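Local coordinates for SusD-like carbohydrate binding protein (Bacteroides vulgatus, PDB 3LEW) that probably binds carbohydrates at the bacterial outer membrane, as a member of the SusD family of nutrient-binding proteins, at residues L49-A54 with R68-F73; C213-Q218 with E405-I410; D411-Q416 with Y467-I472. All blocks are in the same frame, centred on the assembly; numbering follows the deposited sequence. Where two conformers were deposited one is given.

Contact 1 (L49-A54 with R68-F73)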
loop_
_atom_site.group_PDB
_atom_site.type_symbol
_atom_site.label_atom_id
_atom_site.label_comp_id
_atom_site.label_asym_id
_atom_site.label_seq_id
_atom_site.Cartn_x
_atom_site.Cartn_y
_atom_site.Cartn_z
ATOM N N LEU A 49 2.046 -4.671 1.217
ATOM C CA LEU A 49 1.301 -4.054 0.100
ATOM C C LEU A 49 0.733 -5.151 -0.798
ATOM O O LEU A 49 -0.423 -5.098 -1.255
ATOM C CB LEU A 49 2.217 -3.148 -0.702
ATOM C CG LEU A 49 2.814 -1.979 0.107
ATOM C CD1 LEU A 49 3.638 -1.112 -0.858
ATOM C CD2 LEU A 49 1.756 -1.104 0.782
ATOM N N ARG A 50 1.537 -6.208 -1.029
ATOM C CA ARG A 50 1.065 -7.308 -1.855
ATOM C C ARG A 50 -0.068 -8.081 -1.171
ATOM O O ARG A 50 -1.090 -8.390 -1.806
ATOM C CB ARG A 50 2.249 -8.257 -2.250
ATOM C CG ARG A 50 2.925 -7.967 -3.593
ATOM C CD ARG A 50 3.750 -6.668 -3.647
ATOM N NE ARG A 50 2.907 -5.489 -3.903
ATOM C CZ ARG A 50 3.349 -4.241 -3.928
ATOM N NH1 ARG A 50 4.626 -3.937 -3.630
ATOM N NH2 ARG A 50 2.508 -3.260 -4.240
ATOM N N ALA A 51 0.086 -8.383 0.116
ATOM C CA ALA A 51 -0.975 -9.001 0.896
ATOM C C ALA A 51 -2.263 -8.205 0.780
ATOM O O ALA A 51 -3.337 -8.784 0.574
ATOM C CB ALA A 51 -0.564 -9.156 2.402
ATOM N N ASN A 52 -2.143 -6.886 0.895
ATOM C CA ASN A 52 -3.284 -5.986 0.861
ATOM C C ASN A 52 -4.110 -6.099 -0.414
ATOM O O ASN A 52 -5.319 -6.003 -0.369
ATOM C CB ASN A 52 -2.890 -4.520 1.088
ATOM C CG ASN A 52 -2.356 -4.256 2.521
ATOM O OD1 ASN A 52 -2.428 -5.151 3.400
ATOM N ND2 ASN A 52 -1.706 -3.090 2.710
ATOM N N ASP A 53 -3.449 -6.269 -1.542
ATOM C CA ASP A 53 -4.148 -6.449 -2.798
ATOM C C ASP A 53 -4.662 -7.848 -2.999
ATOM O O ASP A 53 -5.732 -8.021 -3.582
ATOM C CB ASP A 53 -3.238 -5.999 -3.973
ATOM C CG ASP A 53 -3.034 -4.494 -3.987
ATOM O OD1 ASP A 53 -3.976 -3.728 -3.621
ATOM O OD2 ASP A 53 -1.939 -4.057 -4.380
ATOM N N ALA A 54 -3.924 -8.872 -2.541
ATOM C CA ALA A 54 -4.410 -10.236 -2.597
ATOM C C ALA A 54 -5.703 -10.380 -1.791
ATOM O O ALA A 54 -6.568 -11.185 -2.119
ATOM C CB ALA A 54 -3.315 -11.244 -2.077
ATOM N N ARG A 68 -0.858 -17.144 -2.330
ATOM C CA ARG A 68 -2.147 -17.856 -2.546
ATOM C C ARG A 68 -3.001 -17.855 -1.256
ATOM O O ARG A 68 -4.185 -17.618 -1.338
ATOM C CB ARG A 68 -1.963 -19.287 -3.049
ATOM C CG ARG A 68 -3.346 -20.024 -3.295
ATOM C CD ARG A 68 -3.205 -21.562 -3.399
ATOM N NE ARG A 68 -2.579 -22.108 -2.178
ATOM C CZ ARG A 68 -3.221 -22.634 -1.135
ATOM N NH1 ARG A 68 -4.550 -22.739 -1.130
ATOM N NH2 ARG A 68 -2.529 -23.088 -0.094
ATOM N N THR A 69 -2.402 -18.110 -0.089
ATOM C CA THR A 69 -3.160 -18.171 1.144
ATOM C C THR A 69 -3.737 -16.785 1.523
ATOM O O THR A 69 -4.731 -16.720 2.190
ATOM C CB THR A 69 -2.385 -18.768 2.307
ATOM O OG1 THR A 69 -1.215 -17.972 2.578
ATOM C CG2 THR A 69 -1.964 -20.269 2.026
ATOM N N HIS A 70 -3.092 -15.710 1.106
ATOM C CA HIS A 70 -3.588 -14.346 1.299
ATOM C C HIS A 70 -4.836 -14.140 0.474
ATOM O O HIS A 70 -5.817 -13.565 0.979
ATOM C CB HIS A 70 -2.507 -13.256 0.969
ATOM C CG HIS A 70 -1.192 -13.494 1.640
ATOM N ND1 HIS A 70 -0.435 -14.611 1.372
ATOM C CD2 HIS A 70 -0.487 -12.773 2.551
ATOM C CE1 HIS A 70 0.672 -14.580 2.107
ATOM N NE2 HIS A 70 0.675 -13.467 2.823
ATOM N N ASN A 71 -4.831 -14.614 -0.786
ATOM C CA ASN A 71 -6.002 -14.510 -1.642
ATOM C C ASN A 71 -7.191 -15.253 -1.020
ATOM O O ASN A 71 -8.331 -14.844 -1.209
ATOM C CB ASN A 71 -5.650 -14.995 -3.048
ATOM C CG ASN A 71 -6.595 -14.505 -4.148
ATOM O OD1 ASN A 71 -6.940 -15.298 -5.042
ATOM N ND2 ASN A 71 -6.933 -13.203 -4.163
ATOM N N GLU A 72 -6.915 -16.322 -0.285
ATOM C CA GLU A 72 -7.902 -17.147 0.412
ATOM C C GLU A 72 -8.387 -16.562 1.745
ATOM O O GLU A 72 -9.352 -17.089 2.359
ATOM C CB GLU A 72 -7.258 -18.480 0.791
ATOM C CG GLU A 72 -6.832 -19.344 -0.331
ATOM C CD GLU A 72 -6.430 -20.712 0.143
ATOM O OE1 GLU A 72 -5.785 -20.834 1.204
ATOM O OE2 GLU A 72 -6.773 -21.683 -0.541
ATOM N N PHE A 73 -7.685 -15.537 2.222
ATOM C CA PHE A 73 -7.900 -14.911 3.546
ATOM C C PHE A 73 -7.419 -15.742 4.731
ATOM O O PHE A 73 -7.794 -15.476 5.888
ATOM C CB PHE A 73 -9.357 -14.440 3.749
ATOM C CG PHE A 73 -9.755 -13.333 2.828
ATOM C CD1 PHE A 73 -9.497 -12.016 3.132
ATOM C CD2 PHE A 73 -10.405 -13.616 1.659
ATOM C CE1 PHE A 73 -9.852 -10.990 2.250
ATOM C CE2 PHE A 73 -10.756 -12.641 0.803
ATOM C CZ PHE A 73 -10.483 -11.311 1.081
#
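The final turn of helix 46-54, whose last residue is Ala54, meets the short helix 68-71 through Ala51 and Ala54 on one side and His70 and Asn71 on the other, a close helix-to-helix contact. How close is measured by the backbones: the CA atoms of Ala54 and Asn71 lie 4.7 Å apart, a separation that the methyl side chain of Ala54 permits. The polar part is one straight hydrogen bond. Asn71 ND2 donates to Ala54 O over 2.9 Å, with 163° at the hydrogen. The donor lies in the carbonyl plane, on a lone pair, and the oxygen is itself nearly in the plane of the Asn71 amide. Asn71 CA also approaches Ala54 O, at 3.4 Å, in a well-aligned CA-H...O contact, a weak addition to the amide bond from the same residue. The amide is carried there by a first torsion of -160°, which sets CG opposite the backbone N. Further bonds of Asn71 ND2 to Val59 O and of Asn71 OD1 to Leu61 N fix the rotation of the amide against strand 59-61. The apolar part belongs to His70. Its CB touches Ala54 CB at 3.7 Å, while further out CD2 of the imidazole meets Ala51 CB at 3.6 Å, the methyl coming in obliquely to the ring. Next to CD2 in the ring, His70 NE2 is hydrogen-bonded to Thr82 OG1 at the start of helix 81-103, which probably limits turning of the ring. Two residues after Asn71, Phe73 takes a positive phi of 73°, and with two bonds back into the last turn, one of them Phe73 N to His70 O at 3.0 Å, it forms a Schellman motif. That motif ends the second helical segment, while the contact brings the two helices together across a 13-residue connection containing strand 59-61, in the N-terminal region of a SusD-family fold.

Contact 2 (C213-Q218 with E405-I410)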
loop_
_atom_site.group_PDB
_atom_site.type_symbol
_atom_site.label_atom_id
_atom_site.label_comp_id
_atom_site.label_asym_id
_atom_site.label_seq_id
_atom_site.Cartn_x
_atom_site.Cartn_y
_atom_site.Cartn_z
ATOM N N CYS A 213 -4.783 11.622 7.301
ATOM C CA CYS A 213 -5.939 12.366 7.645
ATOM C C CYS A 213 -7.176 11.843 6.977
ATOM O O CYS A 213 -8.205 11.793 7.617
ATOM C CB CYS A 213 -5.756 13.841 7.338
ATOM S SG CYS A 213 -4.546 14.663 8.443
ATOM N N LEU A 214 -7.074 11.407 5.731
ATOM C CA LEU A 214 -8.206 10.739 5.091
ATOM C C LEU A 214 -8.644 9.482 5.856
ATOM O O LEU A 214 -9.845 9.279 6.117
ATOM C CB LEU A 214 -7.887 10.391 3.629
ATOM C CG LEU A 214 -9.087 9.827 2.848
ATOM C CD1 LEU A 214 -9.973 11.011 2.394
ATOM C CD2 LEU A 214 -8.619 9.000 1.607
ATOM N N TYR A 215 -7.684 8.600 6.167
ATOM C CA TYR A 215 -8.001 7.356 6.826
ATOM C C TYR A 215 -8.580 7.551 8.223
ATOM O O TYR A 215 -9.454 6.792 8.635
ATOM C CB TYR A 215 -6.756 6.476 6.904
ATOM C CG TYR A 215 -6.198 5.972 5.586
ATOM C CD1 TYR A 215 -6.733 6.327 4.349
ATOM C CD2 TYR A 215 -5.101 5.121 5.587
ATOM C CE1 TYR A 215 -6.197 5.840 3.176
ATOM C CE2 TYR A 215 -4.589 4.637 4.408
ATOM C CZ TYR A 215 -5.126 4.987 3.215
ATOM O OH TYR A 215 -4.548 4.530 2.039
ATOM N N ALA A 216 -8.132 8.604 8.902
ATOM C CA ALA A 216 -8.635 9.014 10.210
ATOM C C ALA A 216 -9.965 9.790 10.185
ATOM O O ALA A 216 -10.475 10.175 11.246
ATOM C CB ALA A 216 -7.542 9.858 10.955
ATOM N N ARG A 217 -10.502 10.047 8.986
ATOM C CA ARG A 217 -11.753 10.793 8.788
ATOM C C ARG A 217 -11.683 12.261 9.207
ATOM O O ARG A 217 -12.697 12.860 9.621
ATOM C CB ARG A 217 -12.944 10.034 9.447
ATOM C CG ARG A 217 -12.943 8.581 9.053
ATOM C CD ARG A 217 -14.192 7.792 9.564
ATOM N NE ARG A 217 -15.424 8.158 8.861
ATOM C CZ ARG A 217 -15.805 7.672 7.686
ATOM N NH1 ARG A 217 -15.063 6.798 7.052
ATOM N NH2 ARG A 217 -16.950 8.081 7.128
ATOM N N GLN A 218 -10.462 12.822 9.116
ATOM C CA GLN A 218 -10.183 14.241 9.348
ATOM C C GLN A 218 -10.232 14.950 7.993
ATOM O O GLN A 218 -9.196 15.272 7.392
ATOM C CB GLN A 218 -8.795 14.393 9.985
ATOM C CG GLN A 218 -8.755 13.859 11.413
ATOM C CD GLN A 218 -9.565 14.704 12.362
ATOM O OE1 GLN A 218 -9.766 15.882 12.133
ATOM N NE2 GLN A 218 -10.050 14.102 13.425
ATOM N N GLU A 405 -0.952 -1.659 -6.122
ATOM C CA GLU A 405 -0.044 -0.783 -5.371
ATOM C C GLU A 405 -0.216 -0.810 -3.854
ATOM O O GLU A 405 0.497 -0.102 -3.155
ATOM C CB GLU A 405 -0.186 0.650 -5.886
ATOM C CG GLU A 405 0.324 0.785 -7.334
ATOM C CD GLU A 405 0.128 2.175 -7.882
ATOM O OE1 GLU A 405 0.881 3.124 -7.481
ATOM O OE2 GLU A 405 -0.771 2.286 -8.737
ATOM N N GLY A 406 -1.112 -1.649 -3.354
ATOM C CA GLY A 406 -1.192 -1.935 -1.928
ATOM C C GLY A 406 -2.351 -1.372 -1.121
ATOM O O GLY A 406 -2.259 -1.316 0.101
ATOM N N PHE A 407 -3.449 -1.007 -1.776
ATOM C CA PHE A 407 -4.532 -0.296 -1.116
ATOM C C PHE A 407 -5.827 -1.103 -0.980
ATOM O O PHE A 407 -6.723 -0.649 -0.267
ATOM C CB PHE A 407 -4.870 0.975 -1.896
ATOM C CG PHE A 407 -3.744 1.968 -1.982
ATOM C CD1 PHE A 407 -3.555 2.904 -0.997
ATOM C CD2 PHE A 407 -2.872 1.962 -3.066
ATOM C CE1 PHE A 407 -2.503 3.814 -1.081
ATOM C CE2 PHE A 407 -1.829 2.892 -3.171
ATOM C CZ PHE A 407 -1.666 3.828 -2.176
ATOM N N SER A 408 -5.968 -2.252 -1.641
ATOM C CA SER A 408 -7.322 -2.848 -1.700
ATOM C C SER A 408 -7.906 -3.151 -0.319
ATOM O O SER A 408 -9.020 -2.752 -0.010
ATOM C CB SER A 408 -7.386 -4.129 -2.540
ATOM O OG SER A 408 -6.922 -3.936 -3.886
ATOM N N LEU A 409 -7.143 -3.843 0.530
ATOM C CA LEU A 409 -7.639 -4.188 1.886
ATOM C C LEU A 409 -7.796 -2.942 2.728
ATOM O O LEU A 409 -8.682 -2.859 3.565
ATOM C CB LEU A 409 -6.668 -5.130 2.580
ATOM C CG LEU A 409 -7.019 -5.584 4.015
ATOM C CD1 LEU A 409 -8.289 -6.492 4.049
ATOM C CD2 LEU A 409 -5.786 -6.317 4.652
ATOM N N ILE A 410 -6.898 -1.970 2.539
ATOM C CA ILE A 410 -6.924 -0.747 3.363
ATOM C C ILE A 410 -8.208 0.023 3.134
ATOM O O ILE A 410 -8.861 0.471 4.064
ATOM C CB ILE A 410 -5.717 0.187 3.003
ATOM C CG1 ILE A 410 -4.379 -0.551 3.241
ATOM C CG2 ILE A 410 -5.869 1.554 3.696
ATOM C CD1 ILE A 410 -4.187 -1.147 4.613
#
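Tyr215 and Ile410 supply most of the 114 Å² buried here, with Phe407 adding a smaller share. The backbones stay well apart, the CA atoms of Tyr215 and Ile410 being 8.9 Å from each other, so side chains do all the bridging. A first torsion of -66° places the Tyr215 ring opposite its own carbonyl carbon and sends the phenol across to the other segment. There the CG2 methyl of Ile410 presses obliquely on the outer part of the ring, 3.4 Å from Tyr215 CE2 and 3.5 Å from Tyr215 CZ. That methyl is the branch lying opposite the Ile410 backbone N (chi1 -59° for CG1), and it is the part of Ile410 that carries the contact, with the two side chains crossing at roughly a right angle. The rim of the Phe407 ring faces the phenol oxygen: Tyr215 OH lies in the ring plane, 3.6 Å from Phe407 CD1 and 3.8 Å from Phe407 CE1, a van der Waals meeting at the ring edge. Tyr215 belongs to the last turn of helix 202-215, which stops in a Schellman motif with Arg217 at positive phi before Gln218 occupies the N-cap position of the next helix. Paired helices joined by short turns are characteristic of the TPR-like scaffold of SusD proteins, and the phenol reaches from helix 202-215 to the start of helix 408-414. An alanine at Tyr215 is likely to open a gap beside Ile410 CG2 and leave the Phe407 edge without its oxygen neighbour. Helix 111-135 backs the same spot, where Ser134 touches both Tyr215 and Ile410 and Leu130 also packs on the tyrosine. On its way into helix 408-414 the chain turns at Gly406, whose phi of 107° would jam a CB against the preceding carbonyl oxygen.

Contact 3 (D411-Q416 with Y467-I472)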
loop_
_atom_site.group_PDB
_atom_site.type_symbol
_atom_site.label_atom_id
_atom_site.label_comp_id
_atom_site.label_asym_id
_atom_site.label_seq_id
_atom_site.Cartn_x
_atom_site.Cartn_y
_atom_site.Cartn_z
ATOM N N ASP A 411 -8.657 0.030 1.894
ATOM C CA ASP A 411 -9.934 0.651 1.528
ATOM C C ASP A 411 -11.130 -0.137 2.021
ATOM O O ASP A 411 -12.080 0.452 2.512
ATOM C CB ASP A 411 -10.035 0.848 0.034
ATOM C CG ASP A 411 -9.155 1.986 -0.475
ATOM O OD1 ASP A 411 -8.589 2.805 0.316
ATOM O OD2 ASP A 411 -9.007 2.067 -1.718
ATOM N N ILE A 412 -11.080 -1.472 1.908
ATOM C CA ILE A 412 -12.141 -2.356 2.422
ATOM C C ILE A 412 -12.375 -2.106 3.931
ATOM O O ILE A 412 -13.520 -1.965 4.413
ATOM C CB ILE A 412 -11.788 -3.837 2.111
ATOM C CG1 ILE A 412 -12.087 -4.081 0.614
ATOM C CG2 ILE A 412 -12.604 -4.845 2.988
ATOM C CD1 ILE A 412 -11.500 -5.360 0.029
ATOM N N ILE A 413 -11.291 -2.038 4.658
ATOM C CA ILE A 413 -11.312 -1.773 6.116
ATOM C C ILE A 413 -11.856 -0.355 6.395
ATOM O O ILE A 413 -12.872 -0.205 7.060
ATOM C CB ILE A 413 -9.949 -1.935 6.749
ATOM C CG1 ILE A 413 -9.515 -3.416 6.809
ATOM C CG2 ILE A 413 -9.941 -1.432 8.178
ATOM C CD1 ILE A 413 -8.024 -3.672 7.254
ATOM N N ARG A 414 -11.195 0.670 5.871
ATOM C CA ARG A 414 -11.571 2.041 6.277
ATOM C C ARG A 414 -12.965 2.454 5.818
ATOM O O ARG A 414 -13.639 3.235 6.477
ATOM C CB ARG A 414 -10.521 3.036 5.829
ATOM C CG ARG A 414 -10.563 3.363 4.330
ATOM C CD ARG A 414 -9.396 4.221 3.899
ATOM N NE ARG A 414 -9.500 4.467 2.468
ATOM C CZ ARG A 414 -10.235 5.437 1.920
ATOM N NH1 ARG A 414 -10.852 6.317 2.660
ATOM N NH2 ARG A 414 -10.328 5.521 0.594
ATOM N N ASN A 415 -13.431 1.914 4.701
ATOM C CA ASN A 415 -14.761 2.268 4.177
ATOM C C ASN A 415 -15.887 1.322 4.656
ATOM O O ASN A 415 -17.049 1.498 4.282
ATOM C CB ASN A 415 -14.734 2.282 2.650
ATOM C CG ASN A 415 -13.763 3.302 2.082
ATOM O OD1 ASN A 415 -13.494 4.321 2.691
ATOM N ND2 ASN A 415 -13.301 3.050 0.860
ATOM N N GLN A 416 -15.528 0.298 5.436
ATOM C CA GLN A 416 -16.488 -0.732 5.895
ATOM C C GLN A 416 -17.191 -1.376 4.707
ATOM O O GLN A 416 -18.407 -1.599 4.711
ATOM C CB GLN A 416 -17.468 -0.189 6.933
ATOM C CG GLN A 416 -16.786 0.293 8.193
ATOM C CD GLN A 416 -17.761 0.690 9.258
ATOM O OE1 GLN A 416 -18.555 -0.149 9.764
ATOM N NE2 GLN A 416 -17.758 1.966 9.595
ATOM N N TYR A 467 -11.385 -11.703 9.205
ATOM C CA TYR A 467 -10.411 -12.110 8.203
ATOM C C TYR A 467 -9.663 -10.941 7.532
ATOM O O TYR A 467 -8.679 -11.163 6.822
ATOM C CB TYR A 467 -11.059 -13.024 7.158
ATOM C CG TYR A 467 -11.457 -14.367 7.713
ATOM C CD1 TYR A 467 -10.490 -15.348 7.947
ATOM C CD2 TYR A 467 -12.807 -14.685 7.998
ATOM C CE1 TYR A 467 -10.830 -16.584 8.471
ATOM C CE2 TYR A 467 -13.148 -15.921 8.514
ATOM C CZ TYR A 467 -12.154 -16.864 8.753
ATOM O OH TYR A 467 -12.469 -18.115 9.213
ATOM N N TYR A 468 -10.142 -9.709 7.741
ATOM C CA TYR A 468 -9.506 -8.542 7.152
ATOM C C TYR A 468 -8.338 -7.997 7.966
ATOM O O TYR A 468 -7.552 -7.264 7.432
ATOM C CB TYR A 468 -10.517 -7.413 6.958
ATOM C CG TYR A 468 -11.689 -7.703 6.037
ATOM C CD1 TYR A 468 -11.570 -8.592 4.955
ATOM C CD2 TYR A 468 -12.874 -6.969 6.139
ATOM C CE1 TYR A 468 -12.643 -8.836 4.113
ATOM C CE2 TYR A 468 -13.990 -7.236 5.302
ATOM C CZ TYR A 468 -13.843 -8.135 4.254
ATOM O OH TYR A 468 -14.905 -8.403 3.384
ATOM N N LEU A 469 -8.280 -8.275 9.270
ATOM C CA LEU A 469 -7.296 -7.540 10.095
ATOM C C LEU A 469 -5.959 -8.209 10.296
ATOM O O LEU A 469 -5.882 -9.444 10.513
ATOM C CB LEU A 469 -7.887 -7.213 11.460
ATOM C CG LEU A 469 -9.177 -6.423 11.511
ATOM C CD1 LEU A 469 -9.538 -6.152 13.032
ATOM C CD2 LEU A 469 -9.044 -5.161 10.725
ATOM N N TYR A 470 -4.896 -7.402 10.277
ATOM C CA TYR A 470 -3.597 -7.878 10.775
ATOM C C TYR A 470 -3.725 -8.034 12.301
ATOM O O TYR A 470 -4.604 -7.407 12.934
ATOM C CB TYR A 470 -2.474 -6.914 10.453
ATOM C CG TYR A 470 -2.018 -6.889 8.987
ATOM C CD1 TYR A 470 -2.873 -6.522 7.957
ATOM C CD2 TYR A 470 -0.685 -7.113 8.675
ATOM C CE1 TYR A 470 -2.412 -6.424 6.590
ATOM C CE2 TYR A 470 -0.228 -7.040 7.359
ATOM C CZ TYR A 470 -1.097 -6.709 6.326
ATOM O OH TYR A 470 -0.571 -6.613 5.037
ATOM N N ARG A 471 -2.948 -8.948 12.854
ATOM C CA ARG A 471 -3.024 -9.339 14.262
ATOM C C ARG A 471 -1.735 -9.141 15.039
ATOM O O ARG A 471 -0.642 -9.432 14.598
ATOM C CB ARG A 471 -3.408 -10.819 14.328
ATOM C CG ARG A 471 -4.739 -11.104 13.635
ATOM C CD ARG A 471 -5.163 -12.549 13.782
ATOM N NE ARG A 471 -5.464 -12.895 15.171
ATOM C CZ ARG A 471 -5.965 -14.055 15.575
ATOM N NH1 ARG A 471 -6.224 -15.029 14.698
ATOM N NH2 ARG A 471 -6.216 -14.250 16.884
ATOM N N ILE A 472 -1.881 -8.661 16.264
ATOM C CA ILE A 472 -0.779 -8.666 17.211
ATOM C C ILE A 472 -0.248 -10.106 17.285
ATOM O O ILE A 472 -1.029 -11.098 17.292
ATOM C CB ILE A 472 -1.248 -8.144 18.581
ATOM C CG1 ILE A 472 -1.734 -6.689 18.451
ATOM C CG2 ILE A 472 -0.145 -8.308 19.599
ATOM C CD1 ILE A 472 -2.576 -6.132 19.597
#
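Ile412 and Ile413, on the last turns of helix 408-414, pack against Tyr468 and Leu469 of the irregular chain that leads to helix 474-479; the helix itself ends in a Schellman motif, with Gln416 at positive phi. The first interaction is CH-pi. Ile412 CG2 sits over one face of the Tyr468 ring, 3.8 Å from its centroid and 18° off the normal, displaced toward the rim so that Tyr468 CE2 is nearest at 3.6 Å. This methyl is the branch lying anti to the Ile412 backbone N (chi1 -77° for CG1). Tyr468 OH is hydrogen-bonded to Val419 N, which probably helps to keep the ring against the methyl. Apolar contacts follow: Ile413 slides antiparallel past Tyr468, with Ile413 CG1 4.1 Å from Tyr468 CB, and Ile413 CD1 meets Leu469 CD2 at 3.9 Å. Ionic bonds lie on another side of the helix. Arg414 holds Asp411 side-on, NE and NH2 both donating to Asp411 OD1 from the same face of the carboxylate, with NE at 2.9 Å. Asp411 has a second partner in Arg398, through OD2, and Arg414 NH2 one in Glu355. Among the apolar groups, Tyr468 O is buried without a polar partner, and Ile413 CD1 lies 3.6 Å from it.

From the N terminus, contact 1 comes first and closes a short loop of 13 residues that includes strand 59-61. Contact 2 spans far more chain, bringing the end of helix 202-215 to the start of helix 408-414 across 186 residues. Contact 3 opens at the very next residue, on the same helix, and closes a 50-residue excursion containing strands 429-434 and 440-448. The three run in series, neither nested nor crossed. Helix 408-414 joins contacts 2 and 3 directly, while helix 46-54 reaches both: Asn52 O lies 3.0 Å from Leu409 N, and Asn52 OD1 2.9 Å from Tyr470 OH, probable hydrogen bonds linking early and late parts of the fold.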